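Local coordinates for deferrochelatase (Vibrio cholerae, PDB 5DE0), which binds heme b and probably acts as a peroxidase of the dye-decolorizing (DyP) type, at residues His254-His257 with Asn258-Thr261. Residues are numbered along the deposited sequence; the frame is centred on the assembly and turned at random.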
ATOM      1  N   HIS B 254       6.761 -18.284  22.535  1.00 24.78           N
ATOM      2  CA  HIS B 254       6.144 -18.858  23.727  1.00 25.54           C
ATOM      3  C   HIS B 254       6.612 -18.148  24.992  1.00 25.10           C
ATOM      4  O   HIS B 254       5.989 -18.261  26.047  1.00 25.63           O
ATOM      5  CB  HIS B 254       6.452 -20.355  23.822  1.00 26.61           C
ATOM      6  CG  HIS B 254       7.882 -20.659  24.147  1.00 26.05           C
ATOM      7  ND1 HIS B 254       8.856 -20.783  23.179  1.00 26.24           N
ATOM      8  CD2 HIS B 254       8.504 -20.866  25.332  1.00 25.93           C
ATOM      9  CE1 HIS B 254      10.014 -21.051  23.754  1.00 26.27           C
ATOM     10  NE2 HIS B 254       9.828 -21.108  25.061  1.00 25.93           N
ATOM     11  N   THR B 255       7.718 -17.421  24.877  1.00 24.87           N
ATOM     12  CA  THR B 255       8.246 -16.643  25.989  1.00 25.66           C
ATOM     13  C   THR B 255       8.782 -15.306  25.492  1.00 25.26           C
ATOM     14  O   THR B 255       9.444 -15.233  24.459  1.00 25.43           O
ATOM     15  CB  THR B 255       9.361 -17.405  26.741  1.00 25.73           C
ATOM     16  OG1 THR B 255       9.974 -16.535  27.700  1.00 26.25           O
ATOM     17  CG2 THR B 255      10.422 -17.913  25.775  1.00 25.83           C
ATOM     18  N   LEU B 256       8.480 -14.246  26.233  1.00 25.46           N
ATOM     19  CA  LEU B 256       8.912 -12.903  25.864  1.00 24.97           C
ATOM     20  C   LEU B 256      10.412 -12.736  26.090  1.00 25.06           C
ATOM     21  O   LEU B 256      11.029 -11.794  25.594  1.00 25.29           O
ATOM     22  CB  LEU B 256       8.123 -11.859  26.660  1.00 24.28           C
ATOM     23  CG  LEU B 256       8.288 -10.380  26.303  1.00 23.88           C
ATOM     24  CD1 LEU B 256       6.930  -9.696  26.274  1.00 24.07           C
ATOM     25  CD2 LEU B 256       9.217  -9.684  27.289  1.00 23.69           C
ATOM     26  N   HIS B 257      10.989 -13.671  26.839  1.00 25.39           N
ATOM     27  CA  HIS B 257      12.407 -13.641  27.180  1.00 26.62           C
ATOM     28  C   HIS B 257      13.305 -13.608  25.946  1.00 26.40           C
ATOM     29  O   HIS B 257      14.335 -12.935  25.940  1.00 27.44           O
ATOM     30  CB  HIS B 257      12.758 -14.851  28.050  1.00 27.51           C
ATOM     31  CG  HIS B 257      14.187 -14.888  28.488  1.00 28.99           C
ATOM     32  ND1 HIS B 257      14.723 -13.966  29.362  1.00 30.19           N
ATOM     33  CD2 HIS B 257      15.193 -15.738  28.174  1.00 30.99           C
ATOM     34  CE1 HIS B 257      15.997 -14.246  29.567  1.00 31.63           C
ATOM     35  NE2 HIS B 257      16.308 -15.317  28.857  1.00 33.63           N
ATOM     36  N   ASN B 258      12.908 -14.334  24.905  1.00 25.83           N
ATOM     37  CA  ASN B 258      13.672 -14.386  23.664  1.00 26.72           C
ATOM     38  C   ASN B 258      13.746 -13.033  22.969  1.00 25.74           C
ATOM     39  O   ASN B 258      14.797 -12.649  22.462  1.00 25.21           O
ATOM     40  CB  ASN B 258      13.076 -15.427  22.717  1.00 26.25           C
ATOM     41  CG  ASN B 258      13.276 -16.843  23.214  1.00 27.74           C
ATOM     42  OD1 ASN B 258      13.740 -17.060  24.335  1.00 29.81           O
ATOM     43  ND2 ASN B 258      12.924 -17.818  22.386  1.00 27.34           N
ATOM     44  N   PHE B 259      12.625 -12.315  22.950  1.00 24.85           N
ATOM     45  CA  PHE B 259      12.578 -10.971  22.378  1.00 24.55           C
ATOM     46  C   PHE B 259      13.564 -10.053  23.093  1.00 25.65           C
ATOM     47  O   PHE B 259      14.379  -9.375  22.464  1.00 25.01           O
ATOM     48  CB  PHE B 259      11.168 -10.378  22.477  1.00 22.87           C
ATOM     49  CG  PHE B 259      10.124 -11.144  21.717  1.00 22.08           C
ATOM     50  CD1 PHE B 259      10.469 -11.945  20.642  1.00 21.60           C
ATOM     51  CD2 PHE B 259       8.789 -11.055  22.080  1.00 21.34           C
ATOM     52  CE1 PHE B 259       9.502 -12.646  19.945  1.00 21.33           C
ATOM     53  CE2 PHE B 259       7.819 -11.751  21.388  1.00 20.65           C
ATOM     54  CZ  PHE B 259       8.175 -12.547  20.320  1.00 21.37           C
ATOM     55  N   LYS B 260      13.473 -10.051  24.420  1.00 26.42           N
ATOM     56  CA  LYS B 260      14.275  -9.184  25.271  1.00 26.92           C
ATOM     57  C   LYS B 260      15.768  -9.460  25.121  1.00 27.69           C
ATOM     58  O   LYS B 260      16.580  -8.537  25.122  1.00 27.81           O
ATOM     59  CB  LYS B 260      13.841  -9.353  26.728  1.00 28.62           C
ATOM     60  CG  LYS B 260      14.665  -8.576  27.741  1.00 35.61           C
ATOM     61  CD  LYS B 260      14.065  -8.706  29.132  1.00 39.83           C
ATOM     62  CE  LYS B 260      15.004  -8.180  30.205  1.00 38.10           C
ATOM     63  NZ  LYS B 260      16.243  -9.002  30.300  1.00 37.12           N
ATOM     64  N   THR B 261      16.124 -10.733  24.979  1.00 26.66           N
ATOM     65  CA  THR B 261      17.525 -11.121  24.852  1.00 27.94           C
ATOM     66  C   THR B 261      18.108 -10.670  23.516  1.00 27.55           C
ATOM     67  O   THR B 261      19.208 -10.117  23.467  1.00 28.35           O
ATOM     68  CB  THR B 261      17.704 -12.643  24.993  1.00 29.13           C
ATOM     69  OG1 THR B 261      17.105 -13.081  26.218  1.00 28.93           O
ATOM     70  CG2 THR B 261      19.181 -13.006  24.999  1.00 29.98           C
TER
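H257 and T261 lie one turn apart at the N-terminal end of helix 257-266, which follows strand 247-253 in the C-terminal ferredoxin-like half of the DyP peroxidase fold. T261 grips the carbonyl of H257 twice: its OG1 donates to H257 O at 2.8 Å, 36° out of the carbonyl plane, while its backbone N reaches H257 O at 3.0 Å from the opposite face. T261 OG1 also sits over one face of the H257 imidazole, offset toward the rim, and is nearest to H257 NE2 at 3.5 Å. H257 takes up this position because its CG is anti to the backbone N (chi1 -178°), which swings the ring beside its own carbonyl and along the first turn; NE2 forms a weak hydrogen bond to E224. T255 stands just before the turn that leads into the helix, and its OG1 makes a capping bond, accepting the H257 N-H at 3.2 Å; the same OG1 is bonded to E77. The other branch of T255, methyl CG2, packs against one face of the H254 ring and approaches N258 OD1 at 3.7 Å, the T255 and N258 side chains crossing at about a right angle. N258 is buried, and its ND2 donates to K230 O, tying the start of the helix to a neighbouring loop. On the side facing the sheet, L256, just before the helix, puts CG 4.3 Å from F259 CD2; both side chains rest on Y173 and Y288 of the sheet, and the F259 side chain lies about 6 Å from the heme, so this small apolar pair joins the start of the helix to the sheet close to the cofactor. K260 runs outward to a salt bridge with E264, while its backbone N closes the first helical turn on L256 O at 3.2 Å, with an N-H...O angle of 167°.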